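PDB 5XYH: CbsA from Xanthomonas oryzae pv. oryzae, which hydrolyses cellulose as a 1,4-beta-cellobiosidase (exoglucanase) of glycosyl hydrolase family 6, probably releasing cellobiose from chain ends during attack on the plant cell wall. Local coordinates for residues 141-146 against 180-185; 189-194 against 353-358; 228-233 against 280-285; 170-175 against 213-218; 53-56 against 61-64. All coordinates share one frame; numbering follows the deposited sequence.

Contact 1 (141-146 against 180-185); sequences IVNIIE and DKLHAI
Leu182 sets its CD1 methyl against the ends of two side chains of strand 140-145, Asn143 and Ile145. This is the strand-to-helix half of a beta-alpha-beta crossover in the distorted barrel of family 6: strand 140-145 leads by way of helix 170-183 to strand 188-193, which lies parallel beside it in the sheet. Asn143 and Ile145 are two apart on the strand, so both send their side chains outward to the same helix.

The leucine meets Asn143 at an oblique angle. ND2 is 3.8 Å from Leu182 CD1 and 4.0 Å from Leu182 CB, and CG and CD2 lie scarcely farther off, so the nitrogen rests against the whole branched end and not against one methyl. Asn143 brings its amide there with CG beside the backbone N (chi1 -70°). The polar need of that nitrogen is met within the sheet, where ND2 donates to OD1 of Asn190 on the next strand, which holds the amide while the leucine packs against it.

Ile145 behaves differently. Its chain and that of Leu182 run past each other in opposite directions and touch only at their ends. Leu131 of helix 113-131 also packs on Leu182, so a second helix shares in this buried layer. The CD1 methyl of Leu182 is the common point, lying 4.1 Å from Ile145 CD1 while also nearest to the Asn143 nitrogen.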
# COMPACT_ATOMS: atom_id res chain seq x y z
N ILE A 141 6.70 15.78 4.62
CA ILE A 141 6.45 14.44 5.12
C ILE A 141 5.12 13.98 4.54
O ILE A 141 4.10 14.66 4.69
CB ILE A 141 6.43 14.41 6.65
CG1 ILE A 141 7.65 15.16 7.22
CG2 ILE A 141 6.40 12.98 7.17
CD1 ILE A 141 8.98 14.55 6.78
N VAL A 142 5.11 12.83 3.86
CA VAL A 142 3.91 12.31 3.21
C VAL A 142 3.58 10.98 3.87
O VAL A 142 4.32 10.00 3.72
CB VAL A 142 4.07 12.13 1.70
CG1 VAL A 142 2.79 11.53 1.10
CG2 VAL A 142 4.41 13.46 1.02
N ASN A 143 2.45 10.94 4.57
CA ASN A 143 2.04 9.79 5.37
C ASN A 143 1.01 8.94 4.63
O ASN A 143 -0.01 9.46 4.15
CB ASN A 143 1.46 10.25 6.70
CG ASN A 143 2.50 10.81 7.63
OD1 ASN A 143 3.64 10.34 7.68
ND2 ASN A 143 2.12 11.84 8.38
N ILE A 144 1.26 7.63 4.58
CA ILE A 144 0.22 6.65 4.28
C ILE A 144 -0.42 6.27 5.61
O ILE A 144 0.24 5.67 6.47
CB ILE A 144 0.79 5.43 3.55
CG1 ILE A 144 1.35 5.86 2.19
CG2 ILE A 144 -0.30 4.35 3.41
CD1 ILE A 144 2.08 4.76 1.42
N ILE A 145 -1.69 6.61 5.78
CA ILE A 145 -2.36 6.50 7.07
C ILE A 145 -3.00 5.12 7.21
O ILE A 145 -4.01 4.82 6.57
CB ILE A 145 -3.40 7.60 7.26
CG1 ILE A 145 -2.73 8.99 7.23
CG2 ILE A 145 -4.16 7.37 8.57
CD1 ILE A 145 -1.77 9.25 8.39
N GLU A 146 -2.40 4.28 8.08
CA GLU A 146 -2.85 2.97 8.56
C GLU A 146 -3.47 2.11 7.47
O GLU A 146 -4.70 1.93 7.42
CB GLU A 146 -3.83 3.15 9.72
CG GLU A 146 -3.19 3.74 11.00
CD GLU A 146 -2.19 2.80 11.67
OE1 GLU A 146 -2.20 1.58 11.36
OE2 GLU A 146 -1.39 3.29 12.51
N ASP A 180 -5.23 14.11 13.68
CA ASP A 180 -5.13 15.35 14.46
C ASP A 180 -3.68 15.72 14.72
O ASP A 180 -3.25 16.85 14.48
CB ASP A 180 -5.89 15.21 15.79
CG ASP A 180 -7.36 15.54 15.67
OD1 ASP A 180 -7.75 16.20 14.68
OD2 ASP A 180 -8.14 15.16 16.57
N LYS A 181 -2.88 14.75 15.20
CA LYS A 181 -1.53 15.08 15.64
C LYS A 181 -0.60 15.29 14.45
O LYS A 181 0.32 16.11 14.54
CB LYS A 181 -1.00 13.97 16.55
CG LYS A 181 -1.81 13.80 17.82
CD LYS A 181 -1.47 14.85 18.85
CE LYS A 181 0.02 14.75 19.20
NZ LYS A 181 0.40 15.51 20.43
N LEU A 182 -0.83 14.59 13.35
CA LEU A 182 0.05 14.71 12.20
C LEU A 182 -0.33 15.90 11.33
O LEU A 182 0.56 16.61 10.84
CB LEU A 182 0.03 13.40 11.41
CG LEU A 182 0.60 12.21 12.20
CD1 LEU A 182 0.26 10.90 11.50
CD2 LEU A 182 2.10 12.33 12.38
N HIS A 183 -1.63 16.15 11.14
CA HIS A 183 -2.03 17.32 10.37
C HIS A 183 -1.62 18.63 11.04
O HIS A 183 -1.46 19.64 10.35
CB HIS A 183 -3.54 17.33 10.13
CG HIS A 183 -4.02 18.54 9.37
ND1 HIS A 183 -3.62 18.81 8.08
CD2 HIS A 183 -4.82 19.57 9.74
CE1 HIS A 183 -4.17 19.94 7.67
NE2 HIS A 183 -4.90 20.43 8.66
N ALA A 184 -1.42 18.63 12.36
CA ALA A 184 -1.03 19.85 13.06
C ALA A 184 0.34 20.36 12.63
O ALA A 184 0.66 21.53 12.85
CB ALA A 184 -1.04 19.59 14.57
N ILE A 185 1.17 19.51 12.04
CA ILE A 185 2.49 19.90 11.56
C ILE A 185 2.35 20.35 10.11
O ILE A 185 1.91 19.54 9.26
CB ILE A 185 3.48 18.74 11.71
CG1 ILE A 185 3.34 18.15 13.11
CG2 ILE A 185 4.91 19.20 11.47
CD1 ILE A 185 4.00 16.81 13.30

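Contact 2 (189-194 against 353-358); sequences YNYMDI and HIHAYV
Tyr191 and His355 reach for each other across the inside of the distorted family 6 barrel, from strands 188-193 and 354-358. These are not neighbours in the sheet, since strands 229-232 and 292-296 come between them. The facing backbones stay well apart, with CA of Tyr191 10.3 Å from CA of His355, and two long side chains bridge the gap.

Along 353-358, His353 comes first and turns to the helix layer, stacking its ring on Tyr279. Ile354 then packs on Ala275 of helix 271-284. At His355 the backbone takes up helical angles (phi -68°, psi -34°), which breaks the strand's usual alternation, and both His355 and the following Ala356 start their side chains toward segment 189-194. Leu294 of the intervening strand 292-296 touches Tyr191, His355 and Ala356 alike. Tyr357 comes next and packs on Leu240.

The rings of Tyr191 and His355 meet rim to rim with neither over the other's face, their centroids 5.8 Å apart and their planes at 81°. The tyrosine hydroxyl lies in the plane of the imidazole, at its edge, and the histidine nitrogen likewise sits near the plane of the phenol. One short hydrogen bond joins them, Tyr191 OH to His355 ND1 at 2.7 Å.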
# COMPACT_ATOMS: atom_id res chain seq x y z
N TYR A 189 1.81 15.82 5.20
CA TYR A 189 0.70 15.56 4.29
C TYR A 189 0.17 14.16 4.56
O TYR A 189 0.96 13.22 4.68
CB TYR A 189 1.14 15.71 2.83
CG TYR A 189 1.64 17.12 2.53
CD1 TYR A 189 2.89 17.53 2.95
CD2 TYR A 189 0.84 18.03 1.85
CE1 TYR A 189 3.34 18.82 2.73
CE2 TYR A 189 1.29 19.33 1.61
CZ TYR A 189 2.54 19.70 2.04
OH TYR A 189 2.99 20.98 1.80
N ASN A 190 -1.15 14.02 4.68
CA ASN A 190 -1.76 12.76 5.10
C ASN A 190 -2.65 12.22 4.01
O ASN A 190 -3.60 12.89 3.60
CB ASN A 190 -2.57 12.94 6.38
CG ASN A 190 -1.73 13.36 7.56
OD1 ASN A 190 -0.64 12.82 7.79
ND2 ASN A 190 -2.22 14.34 8.32
N TYR A 191 -2.38 10.98 3.58
CA TYR A 191 -3.21 10.28 2.60
C TYR A 191 -3.82 9.04 3.24
O TYR A 191 -3.09 8.15 3.71
CB TYR A 191 -2.39 9.93 1.36
CG TYR A 191 -2.04 11.15 0.53
CD1 TYR A 191 -0.94 11.94 0.86
CD2 TYR A 191 -2.81 11.52 -0.58
CE1 TYR A 191 -0.62 13.05 0.12
CE2 TYR A 191 -2.48 12.63 -1.34
CZ TYR A 191 -1.38 13.39 -0.98
OH TYR A 191 -1.03 14.49 -1.73
N MET A 192 -5.15 8.99 3.26
CA MET A 192 -5.89 7.89 3.86
C MET A 192 -5.80 6.64 2.98
O MET A 192 -6.19 6.67 1.80
CB MET A 192 -7.35 8.30 4.03
CG MET A 192 -7.59 9.43 5.01
SD MET A 192 -7.18 8.96 6.68
CE MET A 192 -8.36 7.65 6.96
N ASP A 193 -5.34 5.53 3.54
CA ASP A 193 -5.36 4.26 2.82
C ASP A 193 -6.80 3.82 2.61
O ASP A 193 -7.61 3.86 3.54
CB ASP A 193 -4.61 3.18 3.59
CG ASP A 193 -4.57 1.86 2.82
OD1 ASP A 193 -3.63 1.69 2.01
OD2 ASP A 193 -5.49 1.02 3.01
N ILE A 194 -7.12 3.39 1.40
CA ILE A 194 -8.50 2.97 1.15
C ILE A 194 -8.53 1.72 0.28
O ILE A 194 -9.31 1.60 -0.67
CB ILE A 194 -9.32 4.16 0.57
CG1 ILE A 194 -10.83 3.90 0.62
CG2 ILE A 194 -8.85 4.59 -0.83
CD1 ILE A 194 -11.64 5.17 0.45
N HIS A 353 -6.71 13.54 -11.12
CA HIS A 353 -6.70 13.67 -9.67
C HIS A 353 -5.68 12.75 -9.00
O HIS A 353 -5.74 12.56 -7.79
CB HIS A 353 -8.11 13.41 -9.12
CG HIS A 353 -9.18 14.10 -9.90
ND1 HIS A 353 -9.32 15.47 -9.91
CD2 HIS A 353 -10.14 13.63 -10.74
CE1 HIS A 353 -10.32 15.81 -10.70
NE2 HIS A 353 -10.84 14.71 -11.21
N ILE A 354 -4.74 12.19 -9.76
CA ILE A 354 -3.67 11.36 -9.20
C ILE A 354 -2.53 12.28 -8.81
O ILE A 354 -1.84 12.82 -9.68
CB ILE A 354 -3.20 10.29 -10.19
CG1 ILE A 354 -4.38 9.47 -10.69
CG2 ILE A 354 -2.11 9.41 -9.55
CD1 ILE A 354 -5.17 8.78 -9.59
N HIS A 355 -2.31 12.46 -7.50
CA HIS A 355 -1.22 13.31 -7.06
C HIS A 355 0.14 12.69 -7.39
O HIS A 355 1.09 13.41 -7.71
CB HIS A 355 -1.32 13.61 -5.55
CG HIS A 355 -2.25 14.74 -5.22
ND1 HIS A 355 -2.40 15.23 -3.93
CD2 HIS A 355 -3.06 15.49 -6.00
CE1 HIS A 355 -3.26 16.23 -3.94
NE2 HIS A 355 -3.68 16.41 -5.18
N ALA A 356 0.25 11.36 -7.33
CA ALA A 356 1.54 10.73 -7.57
C ALA A 356 1.35 9.22 -7.66
O ALA A 356 0.42 8.67 -7.07
CB ALA A 356 2.55 11.06 -6.46
N TYR A 357 2.22 8.57 -8.44
CA TYR A 357 2.49 7.15 -8.27
C TYR A 357 3.63 7.02 -7.27
O TYR A 357 4.63 7.74 -7.38
CB TYR A 357 2.88 6.47 -9.58
CG TYR A 357 1.85 6.56 -10.70
CD1 TYR A 357 0.49 6.48 -10.44
CD2 TYR A 357 2.25 6.73 -12.01
CE1 TYR A 357 -0.45 6.58 -11.47
CE2 TYR A 357 1.33 6.82 -13.04
CZ TYR A 357 -0.02 6.74 -12.77
OH TYR A 357 -0.92 6.84 -13.80
N VAL A 358 3.47 6.15 -6.27
CA VAL A 358 4.47 5.99 -5.21
C VAL A 358 4.81 4.51 -5.09
O VAL A 358 4.04 3.63 -5.48
CB VAL A 358 3.99 6.53 -3.84
CG1 VAL A 358 3.61 8.03 -3.92
CG2 VAL A 358 2.82 5.70 -3.30

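Contact 3 (228-233 against 280-285); sequences DGFITN and NAFVGA
Phe230 lays its ring over one face of Phe282 in an offset stack, the centroids 4.1 Å apart and the planes only 15° from parallel. The overlap is not symmetrical. CZ of Phe230 stands over the centre of the Phe282 ring, 3.3 Å above its plane, whereas CE2 of Phe282 lies over the Phe230 ring nearer its rim. The side chains come from opposite directions, so the far ends of the rings slide over one another, and Phe230 CZ is just 3.4 Å from Phe282 CZ.

The stack ties strand 229-232 to helix 271-284 in a beta-alpha-beta crossover of the family 6 barrel. The chain passes from this strand through the helix to strand 292-296, which lies parallel beside the first, and Phe230 forms backbone hydrogen bonds with Gly292 and Leu294 there. The aromatic group extends beyond the pair: Trp287, just after the helix, meets Phe282 edge to face and also meets the Phe230 ring, with the planes at about 60°. Phe293 meets Phe230 as well, while Ile194 and Ile210 pack on Phe282.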
# COMPACT_ATOMS: atom_id res chain seq x y z
N ASP A 228 -5.11 15.07 3.09
CA ASP A 228 -4.83 15.69 1.81
C ASP A 228 -5.35 14.85 0.66
O ASP A 228 -5.52 15.37 -0.45
CB ASP A 228 -3.33 15.93 1.70
CG ASP A 228 -2.85 16.91 2.74
OD1 ASP A 228 -3.09 18.12 2.56
OD2 ASP A 228 -2.28 16.48 3.77
N GLY A 229 -5.61 13.57 0.90
CA GLY A 229 -6.15 12.71 -0.14
C GLY A 229 -6.21 11.27 0.34
O GLY A 229 -6.24 10.99 1.54
N PHE A 230 -6.21 10.36 -0.63
CA PHE A 230 -6.36 8.94 -0.41
C PHE A 230 -5.27 8.19 -1.16
O PHE A 230 -4.69 8.73 -2.11
CB PHE A 230 -7.73 8.46 -0.88
CG PHE A 230 -8.87 9.15 -0.18
CD1 PHE A 230 -9.39 10.34 -0.67
CD2 PHE A 230 -9.43 8.61 0.96
CE1 PHE A 230 -10.44 10.98 -0.04
CE2 PHE A 230 -10.47 9.23 1.61
CZ PHE A 230 -10.99 10.42 1.10
N ILE A 231 -4.99 6.95 -0.76
CA ILE A 231 -4.07 6.09 -1.50
C ILE A 231 -4.68 4.71 -1.67
O ILE A 231 -5.23 4.15 -0.72
CB ILE A 231 -2.68 5.98 -0.83
CG1 ILE A 231 -1.79 5.01 -1.61
CG2 ILE A 231 -2.77 5.56 0.64
CD1 ILE A 231 -0.34 4.96 -1.17
N THR A 232 -4.57 4.16 -2.87
CA THR A 232 -5.01 2.80 -3.18
C THR A 232 -3.80 1.92 -3.51
O THR A 232 -2.71 2.41 -3.82
CB THR A 232 -5.99 2.78 -4.36
OG1 THR A 232 -5.27 2.93 -5.59
CG2 THR A 232 -7.03 3.91 -4.22
N ASN A 233 -4.01 0.60 -3.41
CA ASN A 233 -3.07 -0.44 -3.83
C ASN A 233 -1.87 -0.59 -2.92
O ASN A 233 -0.92 -1.30 -3.29
CB ASN A 233 -2.56 -0.23 -5.27
CG ASN A 233 -2.40 -1.55 -6.02
OD1 ASN A 233 -3.20 -2.47 -5.85
ND2 ASN A 233 -1.37 -1.63 -6.88
N ASN A 280 -15.06 10.53 -7.41
CA ASN A 280 -16.39 11.05 -7.70
C ASN A 280 -17.34 10.86 -6.53
O ASN A 280 -18.15 11.74 -6.23
CB ASN A 280 -16.95 10.39 -8.96
CG ASN A 280 -16.24 10.84 -10.20
OD1 ASN A 280 -15.80 11.98 -10.28
ND2 ASN A 280 -16.08 9.94 -11.16
N ALA A 281 -17.24 9.72 -5.85
CA ALA A 281 -18.09 9.49 -4.70
C ALA A 281 -17.77 10.44 -3.56
O ALA A 281 -18.67 10.90 -2.85
CB ALA A 281 -17.96 8.04 -4.25
N PHE A 282 -16.48 10.74 -3.34
CA PHE A 282 -16.12 11.63 -2.24
C PHE A 282 -16.55 13.06 -2.55
O PHE A 282 -17.11 13.75 -1.69
CB PHE A 282 -14.63 11.56 -1.93
CG PHE A 282 -14.26 10.42 -1.03
CD1 PHE A 282 -14.76 10.35 0.26
CD2 PHE A 282 -13.42 9.41 -1.47
CE1 PHE A 282 -14.44 9.29 1.09
CE2 PHE A 282 -13.08 8.37 -0.65
CZ PHE A 282 -13.59 8.30 0.63
N VAL A 283 -16.32 13.51 -3.77
CA VAL A 283 -16.82 14.82 -4.16
C VAL A 283 -18.34 14.85 -4.01
O VAL A 283 -18.92 15.86 -3.56
CB VAL A 283 -16.35 15.15 -5.59
CG1 VAL A 283 -17.06 16.39 -6.11
CG2 VAL A 283 -14.83 15.36 -5.59
N GLY A 284 -19.01 13.74 -4.32
CA GLY A 284 -20.45 13.66 -4.11
C GLY A 284 -20.83 13.77 -2.65
O GLY A 284 -21.91 14.28 -2.32
N ALA A 285 -19.97 13.29 -1.75
CA ALA A 285 -20.21 13.41 -0.33
C ALA A 285 -19.80 14.77 0.23
O ALA A 285 -19.90 14.97 1.45
CB ALA A 285 -19.47 12.30 0.43

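Contact 4 (170-175 against 213-218); sequences IYEAGI and YTRVVQ
Val216 sits at the heart of this helix pair, one methyl on each of two residues of helix 170-183. Its CG1, anti to the backbone N (chi1 169°), is 3.6 Å from CG2 of Ile175, and the two side chains meet at about a right angle. Its other methyl, CG2, rests 3.7 Å from CG of Glu172, so the aliphatic part of the acid packs on the valine. From there the extended Glu172 chain places its carboxylate beside Arg215. The salt bridge is a loose one: OE1 accepts weak hydrogen bonds from Arg215 NE and NH2, the NE to OE1 distance being 3.4 Å. The oxygen lies at the edge of the guanidinium, near its plane, while the two flat groups are turned 75° against each other. Arg215 leaves its helix to one side, and a bend at chi3 brings its exposed head round to the acid.

Helices 170-183 and 206-218 are successive outer helices of the family 6 barrel, flanking strand 188-193 in the chain. Their local axes come within 9.7 Å and cross at -47°. Next inward is Met192 of that strand, touched by Ile175 and also by Tyr213 from the second helix. Leu150 of helix 150-155 packs on the same two residues. Tyr213 pins its own helix to the strand's end by a hydrogen bond from its hydroxyl to the carbonyl oxygen of Asp193.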
# COMPACT_ATOMS: atom_id res chain seq x y z
N ILE A 170 -12.37 1.67 18.22
CA ILE A 170 -10.93 1.91 18.40
C ILE A 170 -10.26 2.26 17.07
O ILE A 170 -9.41 3.15 17.02
CB ILE A 170 -10.27 0.70 19.08
CG1 ILE A 170 -10.79 0.59 20.52
CG2 ILE A 170 -8.76 0.86 19.07
CD1 ILE A 170 -10.25 -0.62 21.32
N TYR A 171 -10.62 1.57 15.97
CA TYR A 171 -10.04 1.95 14.68
C TYR A 171 -10.31 3.42 14.38
O TYR A 171 -9.39 4.17 14.04
CB TYR A 171 -10.60 1.08 13.55
CG TYR A 171 -9.85 -0.20 13.28
CD1 TYR A 171 -9.05 -0.78 14.26
CD2 TYR A 171 -9.97 -0.84 12.05
CE1 TYR A 171 -8.38 -1.98 14.01
CE2 TYR A 171 -9.30 -2.03 11.79
CZ TYR A 171 -8.52 -2.60 12.77
OH TYR A 171 -7.86 -3.77 12.50
N GLU A 172 -11.57 3.85 14.52
CA GLU A 172 -11.92 5.23 14.22
C GLU A 172 -11.24 6.19 15.18
O GLU A 172 -10.83 7.29 14.78
CB GLU A 172 -13.45 5.40 14.27
CG GLU A 172 -14.15 4.62 13.17
CD GLU A 172 -15.64 4.48 13.40
OE1 GLU A 172 -16.40 5.36 12.93
OE2 GLU A 172 -16.06 3.47 14.04
N ALA A 173 -11.09 5.79 16.45
CA ALA A 173 -10.41 6.65 17.42
C ALA A 173 -8.93 6.78 17.09
O ALA A 173 -8.37 7.87 17.18
CB ALA A 173 -10.59 6.12 18.84
N GLY A 174 -8.30 5.68 16.68
CA GLY A 174 -6.90 5.73 16.29
C GLY A 174 -6.64 6.60 15.08
O GLY A 174 -5.68 7.37 15.04
N ILE A 175 -7.48 6.47 14.05
CA ILE A 175 -7.31 7.30 12.85
C ILE A 175 -7.48 8.77 13.19
O ILE A 175 -6.70 9.62 12.76
CB ILE A 175 -8.29 6.88 11.74
CG1 ILE A 175 -8.12 5.40 11.36
CG2 ILE A 175 -8.13 7.81 10.53
CD1 ILE A 175 -7.05 5.12 10.36
N TYR A 213 -15.31 7.05 5.94
CA TYR A 213 -14.17 7.94 5.80
C TYR A 213 -14.58 9.39 6.05
O TYR A 213 -13.85 10.15 6.69
CB TYR A 213 -13.54 7.79 4.41
CG TYR A 213 -12.64 6.57 4.32
CD1 TYR A 213 -13.18 5.30 4.13
CD2 TYR A 213 -11.28 6.68 4.45
CE1 TYR A 213 -12.36 4.17 4.05
CE2 TYR A 213 -10.45 5.58 4.38
CZ TYR A 213 -10.98 4.33 4.19
OH TYR A 213 -10.11 3.25 4.13
N THR A 214 -15.76 9.78 5.58
CA THR A 214 -16.19 11.16 5.80
C THR A 214 -16.39 11.43 7.28
O THR A 214 -15.89 12.43 7.82
CB THR A 214 -17.47 11.44 5.01
OG1 THR A 214 -17.20 11.24 3.61
CG2 THR A 214 -17.91 12.88 5.22
N ARG A 215 -17.09 10.53 7.97
CA ARG A 215 -17.35 10.71 9.40
C ARG A 215 -16.06 10.77 10.21
O ARG A 215 -15.94 11.60 11.13
CB ARG A 215 -18.25 9.58 9.90
CG ARG A 215 -18.50 9.57 11.37
CD ARG A 215 -19.52 8.49 11.72
NE ARG A 215 -19.00 7.13 11.56
CZ ARG A 215 -19.37 6.30 10.58
NH1 ARG A 215 -20.25 6.69 9.67
NH2 ARG A 215 -18.86 5.08 10.54
N VAL A 216 -15.08 9.93 9.88
CA VAL A 216 -13.86 9.90 10.68
C VAL A 216 -13.07 11.19 10.50
O VAL A 216 -12.65 11.82 11.48
CB VAL A 216 -13.00 8.67 10.32
CG1 VAL A 216 -11.60 8.80 10.95
CG2 VAL A 216 -13.68 7.40 10.78
N VAL A 217 -12.83 11.59 9.24
CA VAL A 217 -12.00 12.78 9.03
C VAL A 217 -12.76 14.04 9.42
O VAL A 217 -12.17 15.00 9.94
CB VAL A 217 -11.50 12.84 7.58
CG1 VAL A 217 -10.51 13.98 7.42
CG2 VAL A 217 -10.87 11.52 7.17
N GLN A 218 -14.08 14.07 9.20
CA GLN A 218 -14.85 15.26 9.58
C GLN A 218 -14.77 15.51 11.08
O GLN A 218 -14.75 16.67 11.51
CB GLN A 218 -16.31 15.12 9.13
CG GLN A 218 -17.16 16.33 9.51
CD GLN A 218 -18.61 16.22 9.03
OE1 GLN A 218 -19.00 15.25 8.36
NE2 GLN A 218 -19.42 17.23 9.37

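Contact 5 (53-56 against 61-64); sequences SIDA and SRNA
Asn63 and Ala56 form the closely packed, buried side of this contact. The amide nitrogen ND2 of Asn63 lies 3.6 Å from Ala56 CA and close to the alanine methyl, while Asn63 CB rests near the carbonyl oxygen of Asp55. With CG anti to its backbone N (chi1 -166°), the asparagine swings its amide in against the short, weakly bonded helix 54-58, and a water fastens each end of it. One accepts from Asn63 ND2 and donates to Ala56 O; the other donates to Asn63 OD1 and accepts from Ser53 OG.

That serine is the N-cap of the helix: its OG also accepts from Ala56 N, at 3.1 Å, so one hydroxyl serves both the cap and the water bridge. The chain folds back on itself here, the helical turn leading within a few residues to a 3-10 turn that includes Ser61 and Arg62, before helix 69-79.

On the solvent side Arg62 reaches back along the surface to Asp55. It grips a single oxygen side-on with two nitrogens: OD1 is 2.9 Å from Arg62 NE and 3.0 Å from Arg62 NH2. The carboxylate and guanidinium planes are 85° apart. OD1 lies in the guanidinium plane; NH2 meets it nearly along its C-O axis, and NE from above the carboxylate plane. Ile54 touches this outer part lightly, its CG2 4.2 Å from Arg62 NH2, and packs inward on helix 113-131.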
# COMPACT_ATOMS: atom_id res chain seq x y z
N SER A 53 5.97 -0.60 13.91
CA SER A 53 5.95 -0.85 15.35
C SER A 53 6.54 0.37 16.04
O SER A 53 7.20 1.20 15.40
CB SER A 53 6.74 -2.10 15.73
OG SER A 53 8.11 -1.89 15.42
N ILE A 54 6.33 0.45 17.35
CA ILE A 54 7.05 1.46 18.14
C ILE A 54 8.55 1.30 17.95
O ILE A 54 9.27 2.29 17.79
CB ILE A 54 6.64 1.35 19.62
CG1 ILE A 54 5.15 1.65 19.77
CG2 ILE A 54 7.49 2.28 20.47
CD1 ILE A 54 4.55 1.17 21.09
N ASP A 55 9.04 0.06 17.95
CA ASP A 55 10.47 -0.19 17.76
C ASP A 55 10.98 0.40 16.45
O ASP A 55 12.14 0.82 16.38
CB ASP A 55 10.76 -1.69 17.79
CG ASP A 55 10.84 -2.25 19.21
OD1 ASP A 55 11.12 -1.49 20.17
OD2 ASP A 55 10.66 -3.48 19.37
N ALA A 56 10.15 0.42 15.40
CA ALA A 56 10.59 0.99 14.13
C ALA A 56 10.93 2.47 14.25
O ALA A 56 11.75 2.98 13.49
CB ALA A 56 9.52 0.77 13.05
N SER A 61 19.31 -1.62 16.91
CA SER A 61 19.10 -2.96 17.41
C SER A 61 17.64 -3.22 17.74
O SER A 61 17.23 -4.37 17.86
CB SER A 61 19.97 -3.23 18.63
OG SER A 61 19.69 -2.32 19.66
N ARG A 62 16.82 -2.17 17.85
CA ARG A 62 15.41 -2.38 18.05
C ARG A 62 14.67 -2.70 16.75
O ARG A 62 13.53 -3.14 16.81
CB ARG A 62 14.77 -1.17 18.73
CG ARG A 62 15.23 -1.00 20.18
CD ARG A 62 14.70 0.27 20.83
NE ARG A 62 13.25 0.26 21.00
CZ ARG A 62 12.57 1.17 21.70
NH1 ARG A 62 13.21 2.17 22.30
NH2 ARG A 62 11.26 1.09 21.79
N ASN A 63 15.29 -2.52 15.59
CA ASN A 63 14.54 -2.82 14.37
C ASN A 63 15.47 -3.31 13.26
O ASN A 63 15.64 -2.67 12.22
CB ASN A 63 13.70 -1.62 13.92
CG ASN A 63 12.68 -2.01 12.88
OD1 ASN A 63 12.09 -3.09 12.95
ND2 ASN A 63 12.46 -1.12 11.90
N ALA A 64 16.08 -4.47 13.48
CA ALA A 64 16.82 -5.21 12.45
C ALA A 64 17.92 -4.38 11.80
O ALA A 64 18.25 -4.57 10.63
CB ALA A 64 15.87 -5.76 11.38
O HOH W 1 9.21 -2.92 13.18
O HOH W 2 13.59 1.56 11.89

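Overall arrangement
Contact 5 comes first along the chain and stands apart: its centre is about 20 Å from that of contact 1 and about 32 Å from that of contact 3, which lies on the opposite side of the chain's centre. The other four interlock around neighbouring parallel strands 140-145, 188-193 and 229-232 of the barrel. Contacts 1 and 4 share helix 170-183, their segments alternating in sequence. Contact 2 reaches across the barrel interior with its centre about 9 Å from that of contact 3, which is nested inside the loop that contact 2 closes. Contacts 1, 3 and 4 thus join the outer helices to the sheet or to one another, while contact 2 ties strands within.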